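Local atomic coordinates of putative glycosyl hydrolase (Bacteroides thetaiotaomicron VPI-5482, PDB entry 3K11), a protein that is of unknown function but probably hydrolyses glycosidic bonds, as a putative member of glycoside hydrolase family 88. Residues Q31-I36 / K101-Y106; F40-K45 / N366-V371; K180-A185 / Q195-W200; D186-R191 / A237-I242. All coordinates share one frame; numbering follows the deposited sequence. Where two conformers were deposited one is given.

Overall arrangement
The four contacts form two pairs on opposite sides of the chain's centre, showing how a largely α-helical barrel, probably the (α/α)6 barrel of family 88, is closed by short polar and apolar joints. Contacts 1 and 2, centres about 11 Å apart, share helix 29-45. Contact 1 joins it to helix 101-128, and contact 2 to the loop after helix 347-362, so that parts 321 residues apart in sequence meet. Contacts 3 and 4, centres about 9 Å apart, use the loop after helix 167-180 and reach a small antiparallel sheet, joined by probable backbone hydrogen bonds, T198 N to R191 O and A190 N to Y182 O. The pairs' centres stand about 36 to 38 Å apart; in sequence, contacts 3 and 4 fall between the segments of contact 2.

Contact 1: residues Q31-I36 / K101-Y106; sequences QVKKDI and KRYTDY
The ring of Y103 presents its hydroxyl end to K33 and I36, while the R102 guanidinium turns an edge, near its own plane, toward NZ of K33. The two segments belong to helices 29-45 and 101-128, in what is probably an (α/α)6 barrel. Segments 31-36 and 101-106 of these helices run at 27° to each other, their axes 13.7 Å apart at closest, so long side chains have to span the interval. K33 reaches across by bending at chi2 (68°) and again at chi4, which lays K33 CE 3.3 Å from Y103 OH. K33 NZ ends 4.1 Å from NH2 of R102, and the two cations are reconciled by D100 and D37, each of which forms salt bridges with both; D37 also hydrogen-bonds the Y103 hydroxyl. With an alanine here, D100 and D37 would probably each lose a basic partner, and the Y103 hydroxyl end one of its aliphatic neighbours. Elsewhere Y103 packs against A94 and T98 of helix 82-98 and makes an edge-to-face pair with F40. I36 completes the contact from helix 29-45: it meets the tyrosine at about a right angle, with I36 CD1 4.2 Å from CZ and 3.6 Å from OH of Y103.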
# COMPACT_ATOMS: atom_id res chain seq x y z
N GLN A 31 -9.18 14.31 31.47
CA GLN A 31 -8.39 14.97 30.44
C GLN A 31 -9.25 15.16 29.17
O GLN A 31 -9.30 16.27 28.62
CB GLN A 31 -7.08 14.23 30.13
CG GLN A 31 -6.14 14.99 29.17
CD GLN A 31 -5.91 16.45 29.55
OE1 GLN A 31 -5.45 16.77 30.66
NE2 GLN A 31 -6.25 17.34 28.63
N VAL A 32 -10.00 14.13 28.76
CA VAL A 32 -10.82 14.25 27.57
C VAL A 32 -11.79 15.41 27.78
O VAL A 32 -11.96 16.26 26.90
CB VAL A 32 -11.61 12.95 27.22
CG1 VAL A 32 -12.49 13.21 25.98
CG2 VAL A 32 -10.66 11.77 26.97
N LYS A 33 -12.39 15.48 28.97
CA LYS A 33 -13.36 16.56 29.20
C LYS A 33 -12.70 17.95 29.15
O LYS A 33 -13.29 18.91 28.64
CB LYS A 33 -14.07 16.33 30.54
CG LYS A 33 -15.08 17.37 30.97
CD LYS A 33 -16.30 17.42 30.12
CE LYS A 33 -17.49 18.02 30.87
NZ LYS A 33 -17.23 19.43 31.24
N LYS A 34 -11.48 18.06 29.67
CA LYS A 34 -10.75 19.32 29.61
C LYS A 34 -10.56 19.78 28.16
O LYS A 34 -10.72 20.97 27.83
CB LYS A 34 -9.38 19.14 30.28
CG LYS A 34 -8.48 20.36 30.23
CD LYS A 34 -7.11 20.07 30.89
CE LYS A 34 -6.18 21.31 30.83
NZ LYS A 34 -5.87 21.74 29.41
N ASP A 35 -10.28 18.83 27.28
CA ASP A 35 -10.05 19.14 25.89
C ASP A 35 -11.33 19.51 25.14
O ASP A 35 -11.36 20.52 24.43
CB ASP A 35 -9.28 18.00 25.23
CG ASP A 35 -7.81 17.97 25.67
OD1 ASP A 35 -7.27 18.98 26.18
OD2 ASP A 35 -7.15 16.93 25.51
N ILE A 36 -12.40 18.75 25.32
CA ILE A 36 -13.66 19.16 24.67
C ILE A 36 -14.19 20.46 25.26
O ILE A 36 -14.80 21.23 24.57
CB ILE A 36 -14.74 18.02 24.56
CG1 ILE A 36 -15.20 17.52 25.94
CG2 ILE A 36 -14.22 16.90 23.69
CD1 ILE A 36 -16.49 16.64 25.93
N LYS A 101 -24.68 20.20 31.64
CA LYS A 101 -25.84 20.80 30.98
C LYS A 101 -25.51 22.01 30.15
O LYS A 101 -26.37 22.49 29.39
CB LYS A 101 -26.87 21.21 32.04
CG LYS A 101 -27.42 20.02 32.84
N ARG A 102 -24.31 22.56 30.30
CA ARG A 102 -23.90 23.70 29.46
C ARG A 102 -23.97 23.32 27.99
O ARG A 102 -24.28 24.15 27.13
CB ARG A 102 -22.48 24.16 29.78
CG ARG A 102 -22.26 24.76 31.18
CD ARG A 102 -20.81 25.25 31.29
NE ARG A 102 -19.90 24.16 30.93
CZ ARG A 102 -18.76 24.27 30.23
NH1 ARG A 102 -18.30 25.43 29.80
NH2 ARG A 102 -18.08 23.18 29.95
N TYR A 103 -23.65 22.06 27.69
CA TYR A 103 -23.63 21.60 26.32
C TYR A 103 -25.03 21.65 25.70
O TYR A 103 -25.20 22.16 24.59
CB TYR A 103 -23.05 20.19 26.21
CG TYR A 103 -21.63 20.02 26.69
CD1 TYR A 103 -20.66 20.98 26.47
CD2 TYR A 103 -21.23 18.86 27.31
CE1 TYR A 103 -19.37 20.80 26.90
CE2 TYR A 103 -19.92 18.65 27.70
CZ TYR A 103 -18.99 19.61 27.48
OH TYR A 103 -17.69 19.43 27.89
N THR A 104 -26.04 21.17 26.42
CA THR A 104 -27.40 21.25 25.89
C THR A 104 -27.96 22.68 26.00
O THR A 104 -28.77 23.08 25.16
CB THR A 104 -28.34 20.22 26.47
OG1 THR A 104 -28.05 20.04 27.85
CG2 THR A 104 -28.23 18.88 25.70
N ASP A 105 -27.52 23.45 26.99
CA ASP A 105 -27.94 24.86 27.08
C ASP A 105 -27.56 25.60 25.80
O ASP A 105 -28.31 26.45 25.30
CB ASP A 105 -27.26 25.59 28.22
CG ASP A 105 -27.78 25.19 29.61
OD1 ASP A 105 -28.79 24.45 29.69
OD2 ASP A 105 -27.13 25.60 30.60
N TYR A 106 -26.38 25.30 25.28
CA TYR A 106 -25.93 25.89 24.03
C TYR A 106 -26.86 25.58 22.88
O TYR A 106 -27.19 26.44 22.08
CB TYR A 106 -24.52 25.36 23.70
CG TYR A 106 -23.96 25.80 22.38
CD1 TYR A 106 -24.19 25.05 21.22
CD2 TYR A 106 -23.16 26.93 22.27
CE1 TYR A 106 -23.67 25.43 20.01
CE2 TYR A 106 -22.63 27.33 21.03
CZ TYR A 106 -22.91 26.56 19.91
OH TYR A 106 -22.43 26.90 18.68

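Contact 2: residues F40-K45 / N366-V371; sequences FAYIDK and NEEGQV
Y42 lies against the backbone of E368, G369 and Q370, in and just after a type I β turn running from N366 to G369, and this is the tight side of the contact. The turn sits in the loop after helix 347-362 and packs on the C-terminal part of helix 29-45. CB of Y42 comes within 3.4 Å of E368 O, and Q370 N lies over one face of the ring. So close an approach depends on G369, whose positive phi already calls for glycine and where a β-carbon would collide with Y42 CB. The carbonyl oxygen G369 O is buried with no polar partner in the model, lying 3.6 Å from CD2 of Y42. Farther out, Q370 runs extended beyond CG, so that its amide reaches the phenol: Q370 NE2 donates to Y42 OH at 3.0 Å in a nearly straight bond (170°), the amide standing almost perpendicular to the ring (88°). Aromatic neighbours Y395, Y400 and F77 add to the packing around the tyrosine.

The loose side is the exposed one, where E368 and K45 meet through a water rather than directly. The water accepts a hydrogen bond from K45 NZ and donates one to E368 OE2, but K45 was modelled in two conformers, so the bridge is doubtful as a fixed feature. Within the loop, the N366 side chain braces the turn. N366 OD1 receives Q370 N at 2.9 Å from above the carbonyl plane, and N366 ND2 donates to a lone pair of Q370 OE1 at 3.2 Å, which fixes the rotation of the same amide that donates to the tyrosine.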
# COMPACT_ATOMS: atom_id res chain seq x y z
N PHE A 40 -15.30 23.63 23.19
CA PHE A 40 -16.63 24.18 23.44
C PHE A 40 -16.55 25.68 23.77
O PHE A 40 -17.34 26.47 23.25
CB PHE A 40 -17.29 23.43 24.60
CG PHE A 40 -18.64 23.97 24.97
CD1 PHE A 40 -19.68 23.91 24.07
CD2 PHE A 40 -18.85 24.59 26.20
CE1 PHE A 40 -20.92 24.43 24.36
CE2 PHE A 40 -20.09 25.12 26.50
CZ PHE A 40 -21.14 25.02 25.58
N ALA A 41 -15.62 26.06 24.63
CA ALA A 41 -15.53 27.49 25.02
C ALA A 41 -15.23 28.33 23.79
O ALA A 41 -15.78 29.40 23.58
CB ALA A 41 -14.45 27.69 26.08
N TYR A 42 -14.36 27.82 22.94
CA TYR A 42 -14.02 28.52 21.72
C TYR A 42 -15.21 28.69 20.78
O TYR A 42 -15.50 29.78 20.34
CB TYR A 42 -12.88 27.79 21.01
CG TYR A 42 -12.55 28.40 19.67
CD1 TYR A 42 -12.04 29.68 19.57
CD2 TYR A 42 -12.73 27.69 18.51
CE1 TYR A 42 -11.75 30.23 18.33
CE2 TYR A 42 -12.45 28.24 17.28
CZ TYR A 42 -11.95 29.50 17.19
OH TYR A 42 -11.69 30.01 15.93
N ILE A 43 -15.92 27.61 20.49
CA ILE A 43 -16.99 27.70 19.50
C ILE A 43 -18.17 28.52 20.05
O ILE A 43 -18.90 29.11 19.27
CB ILE A 43 -17.47 26.33 18.99
CG1 ILE A 43 -18.08 25.48 20.12
CG2 ILE A 43 -16.31 25.61 18.27
CD1 ILE A 43 -19.35 24.81 19.73
N ASP A 44 -18.32 28.51 21.36
CA ASP A 44 -19.42 29.25 22.00
C ASP A 44 -19.32 30.75 21.62
O ASP A 44 -20.32 31.37 21.14
CB ASP A 44 -19.32 29.05 23.51
CG ASP A 44 -20.52 29.59 24.28
OD1 ASP A 44 -21.63 29.74 23.69
OD2 ASP A 44 -20.34 29.83 25.48
N LYS A 45 -18.10 31.30 21.80
CA LYS A 45 -17.83 32.73 21.48
C LYS A 45 -17.77 33.04 19.98
O LYS A 45 -17.87 34.20 19.60
CB LYS A 45 -16.62 33.34 22.25
CG LYS A 45 -15.30 32.54 22.43
CD LYS A 45 -14.45 32.37 21.16
CE LYS A 45 -13.79 33.65 20.75
NZ LYS A 45 -12.79 33.69 19.65
N ASN A 366 -5.71 23.08 19.48
CA ASN A 366 -4.70 24.06 19.93
C ASN A 366 -5.09 24.82 21.20
O ASN A 366 -6.17 24.60 21.72
CB ASN A 366 -4.24 24.98 18.77
CG ASN A 366 -5.30 25.87 18.26
OD1 ASN A 366 -6.23 26.21 18.96
ND2 ASN A 366 -5.11 26.33 17.01
N GLU A 367 -4.21 25.68 21.72
CA GLU A 367 -4.50 26.34 23.01
C GLU A 367 -5.72 27.24 22.91
O GLU A 367 -6.41 27.44 23.91
CB GLU A 367 -3.29 27.15 23.49
CG GLU A 367 -2.09 26.30 23.89
CD GLU A 367 -0.87 27.12 24.32
OE1 GLU A 367 -0.88 28.36 24.15
OE2 GLU A 367 0.09 26.49 24.82
N GLU A 368 -6.01 27.75 21.72
CA GLU A 368 -7.19 28.55 21.53
C GLU A 368 -8.49 27.75 21.52
O GLU A 368 -9.58 28.32 21.76
CB GLU A 368 -7.07 29.28 20.23
CG GLU A 368 -8.13 30.34 20.03
CD GLU A 368 -7.87 31.17 18.81
OE1 GLU A 368 -6.96 30.83 18.03
OE2 GLU A 368 -8.60 32.17 18.65
N GLY A 369 -8.38 26.45 21.24
CA GLY A 369 -9.54 25.57 21.14
C GLY A 369 -9.95 25.26 19.71
O GLY A 369 -11.02 24.67 19.47
N GLN A 370 -9.13 25.71 18.76
CA GLN A 370 -9.36 25.38 17.36
C GLN A 370 -8.93 23.96 17.09
O GLN A 370 -8.13 23.40 17.82
CB GLN A 370 -8.58 26.31 16.43
CG GLN A 370 -8.97 27.78 16.58
CD GLN A 370 -8.16 28.67 15.68
OE1 GLN A 370 -6.95 28.45 15.52
NE2 GLN A 370 -8.79 29.70 15.10
N VAL A 371 -9.44 23.40 16.01
CA VAL A 371 -9.10 22.05 15.58
C VAL A 371 -8.30 22.19 14.29
O VAL A 371 -8.83 22.65 13.25
CB VAL A 371 -10.35 21.18 15.37
CG1 VAL A 371 -9.96 19.85 14.74
CG2 VAL A 371 -11.12 21.00 16.72
O HOH W 1 -10.44 32.81 20.66

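Contact 3: residues K180-A185 / Q195-W200; sequences KEYRLA and QRNTLW
N197, which touches both Y182 and L184, holds a left-handed backbone conformation (phi 46°, psi 58°) that is unusual for a residue other than glycine, though asparagine tolerates it better than most. It forms a G1 β bulge in which N197 and T198 both face R191, just where strand 198-200 begins at the border of a three-stranded antiparallel sheet. The bulge brings the amide against the loop that follows helix 167-180. There Y182 OH donates to OD1 of N197 at 2.6 Å, in the carbonyl plane and on a lone pair, and the oxygen sits at the edge of the tyrosine ring. N197 ND2 is taken up by E254 and by a water at 2.9 Å, so both ends of the group are held. Replacing the amide by an alanine here is likely to leave the Y182 hydroxyl and E254 OE1 without this side-chain partner and put the left-handed backbone under strain. Just before the bulge, Q195 and R196 hydrogen-bond the second subunit, so this strand start also lies at a subunit interface. The apolar part of the contact is L184, which sets CD2 3.7 Å from N197 CB and its other branch, CD1, 3.8 Å from CD2 of L199.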
# COMPACT_ATOMS: atom_id res chain seq x y z
N LYS A 180 -38.97 17.06 -1.94
CA LYS A 180 -38.38 17.90 -2.95
C LYS A 180 -37.00 17.51 -3.45
O LYS A 180 -36.68 17.72 -4.62
CB LYS A 180 -38.34 19.30 -2.42
CG LYS A 180 -39.75 19.84 -2.12
CD LYS A 180 -39.67 21.30 -1.75
CE LYS A 180 -41.07 21.87 -1.43
NZ LYS A 180 -41.00 23.32 -0.98
N GLU A 181 -36.18 16.97 -2.57
CA GLU A 181 -34.83 16.55 -2.95
C GLU A 181 -34.84 15.62 -4.17
O GLU A 181 -35.64 14.69 -4.22
CB GLU A 181 -34.15 15.85 -1.76
CG GLU A 181 -32.78 15.21 -2.05
CD GLU A 181 -31.79 16.15 -2.74
OE1 GLU A 181 -31.61 17.30 -2.26
OE2 GLU A 181 -31.21 15.74 -3.76
N TYR A 182 -33.93 15.87 -5.12
CA TYR A 182 -33.78 15.03 -6.29
C TYR A 182 -33.35 13.61 -5.89
O TYR A 182 -32.56 13.42 -4.95
CB TYR A 182 -32.71 15.60 -7.22
CG TYR A 182 -32.61 14.83 -8.52
CD1 TYR A 182 -33.57 14.99 -9.50
CD2 TYR A 182 -31.57 13.97 -8.78
CE1 TYR A 182 -33.51 14.27 -10.68
CE2 TYR A 182 -31.50 13.25 -9.96
CZ TYR A 182 -32.49 13.39 -10.90
OH TYR A 182 -32.46 12.71 -12.08
N ARG A 183 -33.90 12.64 -6.62
CA ARG A 183 -33.59 11.23 -6.38
C ARG A 183 -33.41 10.52 -7.71
O ARG A 183 -33.96 10.93 -8.73
CB ARG A 183 -34.74 10.56 -5.67
CG ARG A 183 -35.05 11.08 -4.26
CD ARG A 183 -36.41 10.71 -3.92
NE ARG A 183 -36.93 11.10 -2.59
CZ ARG A 183 -37.16 10.25 -1.57
NH1 ARG A 183 -36.80 8.97 -1.62
NH2 ARG A 183 -37.75 10.71 -0.47
N LEU A 184 -32.69 9.40 -7.66
CA LEU A 184 -32.62 8.47 -8.78
C LEU A 184 -33.99 7.85 -9.00
O LEU A 184 -34.89 8.03 -8.18
CB LEU A 184 -31.61 7.34 -8.50
CG LEU A 184 -30.11 7.65 -8.32
CD1 LEU A 184 -29.29 6.36 -8.18
CD2 LEU A 184 -29.57 8.53 -9.44
N ALA A 185 -34.16 7.09 -10.08
CA ALA A 185 -35.46 6.46 -10.38
C ALA A 185 -35.93 5.56 -9.22
O ALA A 185 -37.13 5.52 -8.89
CB ALA A 185 -35.39 5.65 -11.69
N GLN A 195 -22.26 15.69 -12.28
CA GLN A 195 -22.76 14.98 -13.42
C GLN A 195 -24.21 14.63 -13.12
O GLN A 195 -24.64 14.64 -11.95
CB GLN A 195 -22.00 13.68 -13.66
CG GLN A 195 -20.49 13.84 -13.95
CD GLN A 195 -20.15 14.43 -15.33
OE1 GLN A 195 -21.02 14.52 -16.22
NE2 GLN A 195 -18.87 14.85 -15.50
N ARG A 196 -24.97 14.33 -14.17
CA ARG A 196 -26.34 13.84 -13.99
C ARG A 196 -26.35 12.58 -13.15
O ARG A 196 -25.44 11.75 -13.24
CB ARG A 196 -26.97 13.48 -15.32
CG ARG A 196 -27.28 14.65 -16.21
CD ARG A 196 -28.42 14.30 -17.14
NE ARG A 196 -28.60 15.32 -18.17
CZ ARG A 196 -28.20 15.20 -19.43
NH1 ARG A 196 -27.61 14.09 -19.89
NH2 ARG A 196 -28.41 16.21 -20.27
N ASN A 197 -27.37 12.44 -12.32
CA ASN A 197 -27.61 11.22 -11.57
C ASN A 197 -26.36 10.69 -10.89
O ASN A 197 -25.92 9.55 -11.10
CB ASN A 197 -28.26 10.15 -12.47
CG ASN A 197 -29.73 10.46 -12.74
OD1 ASN A 197 -30.23 11.48 -12.32
ND2 ASN A 197 -30.43 9.55 -13.35
N THR A 198 -25.80 11.56 -10.06
CA THR A 198 -24.62 11.23 -9.25
C THR A 198 -25.01 11.01 -7.80
O THR A 198 -25.75 11.79 -7.20
CB THR A 198 -23.59 12.40 -9.30
OG1 THR A 198 -23.23 12.64 -10.67
CG2 THR A 198 -22.37 12.08 -8.51
N LEU A 199 -24.48 9.93 -7.24
CA LEU A 199 -24.58 9.69 -5.83
C LEU A 199 -23.30 10.20 -5.17
O LEU A 199 -22.22 9.89 -5.63
CB LEU A 199 -24.79 8.23 -5.51
CG LEU A 199 -26.05 7.53 -6.01
CD1 LEU A 199 -26.07 6.04 -5.53
CD2 LEU A 199 -27.34 8.32 -5.57
N TRP A 200 -23.49 10.92 -4.07
CA TRP A 200 -22.42 11.39 -3.18
C TRP A 200 -22.48 10.60 -1.91
O TRP A 200 -23.53 10.54 -1.26
CB TRP A 200 -22.67 12.85 -2.83
CG TRP A 200 -22.38 13.81 -3.92
CD1 TRP A 200 -22.95 13.87 -5.17
CD2 TRP A 200 -21.50 14.91 -3.83
NE1 TRP A 200 -22.44 14.93 -5.87
CE2 TRP A 200 -21.56 15.60 -5.06
CE3 TRP A 200 -20.65 15.38 -2.81
CZ2 TRP A 200 -20.82 16.77 -5.31
CZ3 TRP A 200 -19.89 16.51 -3.06
CH2 TRP A 200 -20.00 17.22 -4.29
O HOH W 2 -33.30 9.74 -13.50

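Contact 4: residues D186-R191 / A237-I242. With EDO (1,2-ethanediol), chain I.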
# COMPACT_ATOMS: atom_id res chain seq x y z
N ASP A 186 -34.97 4.90 -8.58
CA ASP A 186 -35.27 4.01 -7.48
C ASP A 186 -35.44 4.70 -6.14
O ASP A 186 -35.61 4.04 -5.13
CB ASP A 186 -34.23 2.92 -7.39
CG ASP A 186 -32.91 3.40 -6.84
OD1 ASP A 186 -32.72 4.60 -6.57
OD2 ASP A 186 -32.05 2.54 -6.71
N GLY A 187 -35.40 6.03 -6.13
CA GLY A 187 -35.70 6.79 -4.91
C GLY A 187 -34.47 7.22 -4.15
O GLY A 187 -34.57 7.99 -3.21
N THR A 188 -33.30 6.71 -4.49
CA THR A 188 -32.06 7.07 -3.78
C THR A 188 -31.75 8.57 -3.88
O THR A 188 -31.77 9.15 -4.96
CB THR A 188 -30.82 6.29 -4.30
OG1 THR A 188 -31.13 4.91 -4.51
CG2 THR A 188 -29.59 6.51 -3.36
N PHE A 189 -31.52 9.21 -2.74
CA PHE A 189 -31.14 10.64 -2.75
C PHE A 189 -29.93 10.82 -3.68
O PHE A 189 -28.94 10.14 -3.51
CB PHE A 189 -30.77 11.14 -1.36
CG PHE A 189 -31.91 11.11 -0.36
CD1 PHE A 189 -33.12 11.71 -0.66
CD2 PHE A 189 -31.73 10.57 0.91
CE1 PHE A 189 -34.15 11.73 0.30
CE2 PHE A 189 -32.76 10.60 1.85
CZ PHE A 189 -33.94 11.16 1.53
N ALA A 190 -30.01 11.79 -4.62
CA ALA A 190 -28.99 11.99 -5.65
C ALA A 190 -28.79 13.47 -5.94
O ALA A 190 -29.51 14.34 -5.41
CB ALA A 190 -29.41 11.27 -6.94
N ARG A 191 -27.80 13.74 -6.78
CA ARG A 191 -27.50 15.09 -7.26
C ARG A 191 -27.33 15.06 -8.75
O ARG A 191 -27.06 14.02 -9.34
CB ARG A 191 -26.23 15.64 -6.62
CG ARG A 191 -26.23 15.56 -5.12
CD ARG A 191 -25.20 16.45 -4.52
NE ARG A 191 -25.00 16.12 -3.11
CZ ARG A 191 -24.10 16.69 -2.33
NH1 ARG A 191 -23.32 17.65 -2.80
NH2 ARG A 191 -23.97 16.30 -1.08
N ALA A 237 -25.43 1.75 -0.36
CA ALA A 237 -24.31 0.81 -0.09
C ALA A 237 -24.09 -0.19 -1.23
O ALA A 237 -22.95 -0.50 -1.51
CB ALA A 237 -24.48 0.10 1.29
N ASP A 238 -25.17 -0.65 -1.88
CA ASP A 238 -25.07 -1.58 -3.02
C ASP A 238 -24.08 -1.06 -4.04
O ASP A 238 -23.17 -1.78 -4.49
CB ASP A 238 -26.43 -1.72 -3.72
CG ASP A 238 -26.40 -2.70 -4.90
OD1 ASP A 238 -25.92 -3.84 -4.66
OD2 ASP A 238 -26.79 -2.31 -6.03
N ARG A 239 -24.23 0.21 -4.35
CA ARG A 239 -23.43 0.85 -5.39
C ARG A 239 -22.07 1.38 -4.93
O ARG A 239 -21.12 1.33 -5.68
CB ARG A 239 -24.20 2.02 -5.94
CG ARG A 239 -25.49 1.57 -6.61
CD ARG A 239 -26.26 2.75 -6.96
NE ARG A 239 -27.43 2.54 -7.81
CZ ARG A 239 -28.71 2.65 -7.41
NH1 ARG A 239 -29.05 2.81 -6.13
NH2 ARG A 239 -29.65 2.56 -8.33
N MSE A 240 -22.00 1.88 -3.70
CA MSE A 240 -20.85 2.64 -3.24
C MSE A 240 -19.87 1.85 -2.37
O MSE A 240 -18.66 2.21 -2.32
CB MSE A 240 -21.36 3.96 -2.60
CG MSE A 240 -22.20 4.81 -3.58
SE MSE A 240 -22.42 6.54 -2.89
CE MSE A 240 -20.73 7.20 -3.69
N PHE A 241 -20.32 0.75 -1.75
CA PHE A 241 -19.42 -0.07 -0.88
C PHE A 241 -18.52 -0.87 -1.78
O PHE A 241 -18.98 -1.31 -2.83
CB PHE A 241 -20.19 -0.97 0.07
CG PHE A 241 -19.34 -1.55 1.18
CD1 PHE A 241 -18.75 -0.73 2.14
CD2 PHE A 241 -19.17 -2.90 1.31
CE1 PHE A 241 -17.98 -1.26 3.15
CE2 PHE A 241 -18.37 -3.42 2.34
CZ PHE A 241 -17.80 -2.61 3.22
N ILE A 242 -17.28 -1.09 -1.35
CA ILE A 242 -16.27 -1.84 -2.10
C ILE A 242 -15.88 -3.02 -1.19
O ILE A 242 -14.98 -2.90 -0.34
CB ILE A 242 -15.03 -1.03 -2.41
CG1 ILE A 242 -15.36 0.27 -3.16
CG2 ILE A 242 -14.11 -1.83 -3.38
CD1 ILE A 242 -14.30 1.31 -3.13
C1 EDO I . -21.48 18.02 1.47
O1 EDO I . -22.35 16.91 1.28
C2 EDO I . -20.86 18.35 0.12
O2 EDO I . -21.79 19.16 -0.56
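OD2 of D186 is gripped by two nitrogens of R239, both belonging to the end of the guanidinium. R239 NH2 donates to D186 OD2 at 2.9 Å (150°) from above the carboxylate plane, whereas R239 NH1, at 3.1 Å, meets the syn lone pair of D186 OD2. The acid lies in the guanidinium plane at its edge but is itself turned steeply against it, the two planes being 73° apart, and the salt bridge converges on one oxygen instead of pairing two with two.

The other oxygen serves the loop. OD1 of D186 accepts from the T188 backbone N at 3.0 Å and from the T188 hydroxyl OG1 at 2.6 Å, both from the same face of the carboxylate. D186 holds this pose with CG lodged between its backbone N and carbonyl carbon (chi1 74°), which folds the carboxylate back over its own loop. T188 OG1 also receives a weak bond from R239 NH1, at 3.4 Å, and a hydrogen bond from Q235 NE2. The carboxylate is thus shared between a salt bridge at OD2 and hydrogen bonds at OD1, which would tend to favour its ionised form.

Farther along the same loop R191, its chain extended from CG to NE, offers its guanidinium edge to an ethanediol probably left from crystallisation, R191 NH2 reaching O1 of the diol at 2.9 Å and R191 NH1 reaching O2 at 3.1 Å. R191 is also paired with D203 and makes a cation-π contact with W200, while D145 holds the diol too.

Around D186 the geometry is that of an Asx turn, fastened by its other carboxylate oxygen, OD2, to an arginine in the last turn of helix 222-240.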